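Local coordinates for protein viral CASP8 and FADD-like apoptosis regulator (Molluscum contagiosum virus subtype 1, PDB 2BBR) that blocks apoptosis triggered by host death receptors by interfering with caspase-8 recruitment and activation at the death-inducing signaling complex, at residues 142-146 with 147-151. Sequence-based numbering, arbitrary orientation.
Sequences ALENV and GLVSP
With CG anti to the carbonyl carbon in Leu143 (chi1 -69°), and in Leu148 by the same rotamer, the two leucine side chains meet at a slant, Leu143 CD2 lying 3.7 Å from Leu148 CD1. That same Leu148 CD1 also touches CG2 of Val146. In Val149, chi1 of -58° sets CG2 between the backbone N and the carbonyl carbon, where it packs 3.6 Å from Leu143 CB and equally close to CG of Glu144, whose chain crosses it at about a right angle. The backbone evidence for a helix end is two bonds. Leu148 N donates to Leu143 O at 2.9 Å, tilted moderately from the plane of that carbonyl. Gly147 N donates to Glu144 O at 3.0 Å, but from well above that carbonyl's plane. Glu144 O also accepts from a water, which bridges to Val149 O with 2.7 Å from the water oxygen to each, and Glu144 CA makes a CA-H...O contact of 3.4 Å to Val149 O. These links lay the start of the loop back along the last turn. Beyond the turn, the carboxylate of Glu144 reaches Arg97 in a salt bridge and Tyr96 in a hydrogen bond, while Leu143 and Val149 both pack on Leu157 of helix 155-163. The 6→1 and 5→2 bond pair, with Gly147 as the C-prime residue at positive phi (82°), defines a Schellman motif; apolar contact between Leu143 and Leu148 accompanies it where helix 136-145 ends within the second death effector domain.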
ATOM      1  N   ALA A 142       9.656   6.454   4.741  1.00  9.96           N
ATOM      2  CA  ALA A 142      10.895   7.073   5.201  1.00 10.14           C
ATOM      3  C   ALA A 142      12.027   6.781   4.214  1.00  9.39           C
ATOM      4  O   ALA A 142      12.824   7.664   3.889  1.00  9.80           O
ATOM      5  CB  ALA A 142      11.255   6.568   6.590  1.00 11.78           C
ATOM      6  N   LEU A 143      12.098   5.541   3.739  1.00  9.28           N
ATOM      7  CA  LEU A 143      13.123   5.165   2.771  1.00  9.70           C
ATOM      8  C   LEU A 143      12.894   5.900   1.451  1.00  9.17           C
ATOM      9  O   LEU A 143      13.846   6.345   0.810  1.00 10.24           O
ATOM     10  CB  LEU A 143      13.104   3.651   2.536  1.00  9.90           C
ATOM     11  CG  LEU A 143      13.579   2.782   3.706  1.00 10.91           C
ATOM     12  CD1 LEU A 143      13.166   1.338   3.472  1.00 12.13           C
ATOM     13  CD2 LEU A 143      15.085   2.896   3.874  1.00 12.63           C
ATOM     14  N   GLU A 144      11.633   6.029   1.049  1.00  8.71           N
ATOM     15  CA  GLU A 144      11.297   6.733  -0.185  1.00  9.47           C
ATOM     16  C   GLU A 144      11.704   8.195  -0.096  1.00  9.89           C
ATOM     17  O   GLU A 144      12.232   8.770  -1.047  1.00 10.04           O
ATOM     18  CB  GLU A 144       9.787   6.720  -0.428  1.00 10.66           C
ATOM     19  CG  GLU A 144       9.206   5.490  -1.076  1.00 12.47           C
ATOM     20  CD  GLU A 144       7.718   5.654  -1.337  1.00 11.55           C
ATOM     21  OE1 GLU A 144       7.308   6.751  -1.785  1.00 14.16           O
ATOM     22  OE2 GLU A 144       6.966   4.691  -1.099  1.00 13.07           O
ATOM     23  N   ASN A 145      11.442   8.798   1.057  1.00  9.83           N
ATOM     24  CA  ASN A 145      11.716  10.211   1.240  1.00 10.32           C
ATOM     25  C   ASN A 145      13.174  10.630   1.159  1.00 10.49           C
ATOM     26  O   ASN A 145      13.457  11.806   0.921  1.00 11.74           O
ATOM     27  CB  ASN A 145      11.060  10.706   2.534  1.00 10.55           C
ATOM     28  CG  ASN A 145       9.542  10.697   2.446  1.00 10.34           C
ATOM     29  OD1 ASN A 145       8.982  10.682   1.349  1.00 11.43           O
ATOM     30  ND2 ASN A 145       8.872  10.720   3.595  1.00 12.24           N
ATOM     31  N   VAL A 146      14.092   9.686   1.344  1.00 11.04           N
ATOM     32  CA  VAL A 146      15.515   9.997   1.227  1.00 12.18           C
ATOM     33  C   VAL A 146      16.087   9.384  -0.054  1.00 12.72           C
ATOM     34  O   VAL A 146      17.295   9.426  -0.287  1.00 14.98           O
ATOM     35  CB  VAL A 146      16.333   9.504   2.448  1.00 14.12           C
ATOM     36  CG1 VAL A 146      15.845  10.195   3.711  1.00 14.55           C
ATOM     37  CG2 VAL A 146      16.235   7.998   2.581  1.00 14.19           C
ATOM     38  N   GLY A 147      15.212   8.815  -0.879  1.00 11.76           N
ATOM     39  CA  GLY A 147      15.640   8.242  -2.143  1.00 12.88           C
ATOM     40  C   GLY A 147      16.217   6.840  -2.144  1.00 11.95           C
ATOM     41  O   GLY A 147      16.813   6.431  -3.143  1.00 13.68           O
ATOM     42  N   LEU A 148      16.053   6.094  -1.057  1.00 11.33           N
ATOM     43  CA  LEU A 148      16.587   4.735  -1.010  1.00 11.85           C
ATOM     44  C   LEU A 148      15.726   3.724  -1.763  1.00 11.62           C
ATOM     45  O   LEU A 148      16.235   2.703  -2.238  1.00 12.58           O
ATOM     46  CB  LEU A 148      16.798   4.289   0.437  1.00 11.98           C
ATOM     47  CG  LEU A 148      18.086   4.850   1.055  1.00 12.83           C
ATOM     48  CD1 LEU A 148      18.114   4.584   2.547  1.00 15.10           C
ATOM     49  CD2 LEU A 148      19.298   4.220   0.378  1.00 15.76           C
ATOM     50  N   VAL A 149      14.427   3.995  -1.856  1.00 11.39           N
ATOM     51  CA  VAL A 149      13.513   3.133  -2.599  1.00 11.00           C
ATOM     52  C   VAL A 149      12.517   4.009  -3.346  1.00 10.91           C
ATOM     53  O   VAL A 149      12.323   5.179  -3.011  1.00 11.43           O
ATOM     54  CB  VAL A 149      12.713   2.157  -1.691  1.00 13.21           C
ATOM     55  CG1 VAL A 149      13.658   1.289  -0.886  1.00 13.31           C
ATOM     56  CG2 VAL A 149      11.782   2.926  -0.787  1.00 16.11           C
ATOM     57  N   SER A 150      11.900   3.433  -4.367  1.00 10.90           N
ATOM     58  CA  SER A 150      10.905   4.127  -5.170  1.00 11.37           C
ATOM     59  C   SER A 150      10.091   3.041  -5.854  1.00 11.60           C
ATOM     60  O   SER A 150      10.423   1.862  -5.753  1.00 11.42           O
ATOM     61  CB  SER A 150      11.582   4.992  -6.226  1.00 12.79           C
ATOM     62  OG  SER A 150      12.153   4.165  -7.223  1.00 15.31           O
ATOM     63  N   PRO A 151       9.016   3.417  -6.562  1.00 11.89           N
ATOM     64  CA  PRO A 151       8.212   2.391  -7.236  1.00 12.42           C
ATOM     65  C   PRO A 151       8.996   1.576  -8.270  1.00 12.94           C
ATOM     66  O   PRO A 151       8.584   0.476  -8.642  1.00 14.98           O
ATOM     67  CB  PRO A 151       7.079   3.203  -7.862  1.00 13.43           C
ATOM     68  CG  PRO A 151       6.922   4.343  -6.893  1.00 13.75           C
ATOM     69  CD  PRO A 151       8.353   4.730  -6.627  1.00 11.53           C
TER
HETATM   70  O   HOH W   1      12.498   7.833  -3.595  1.00 10.81           O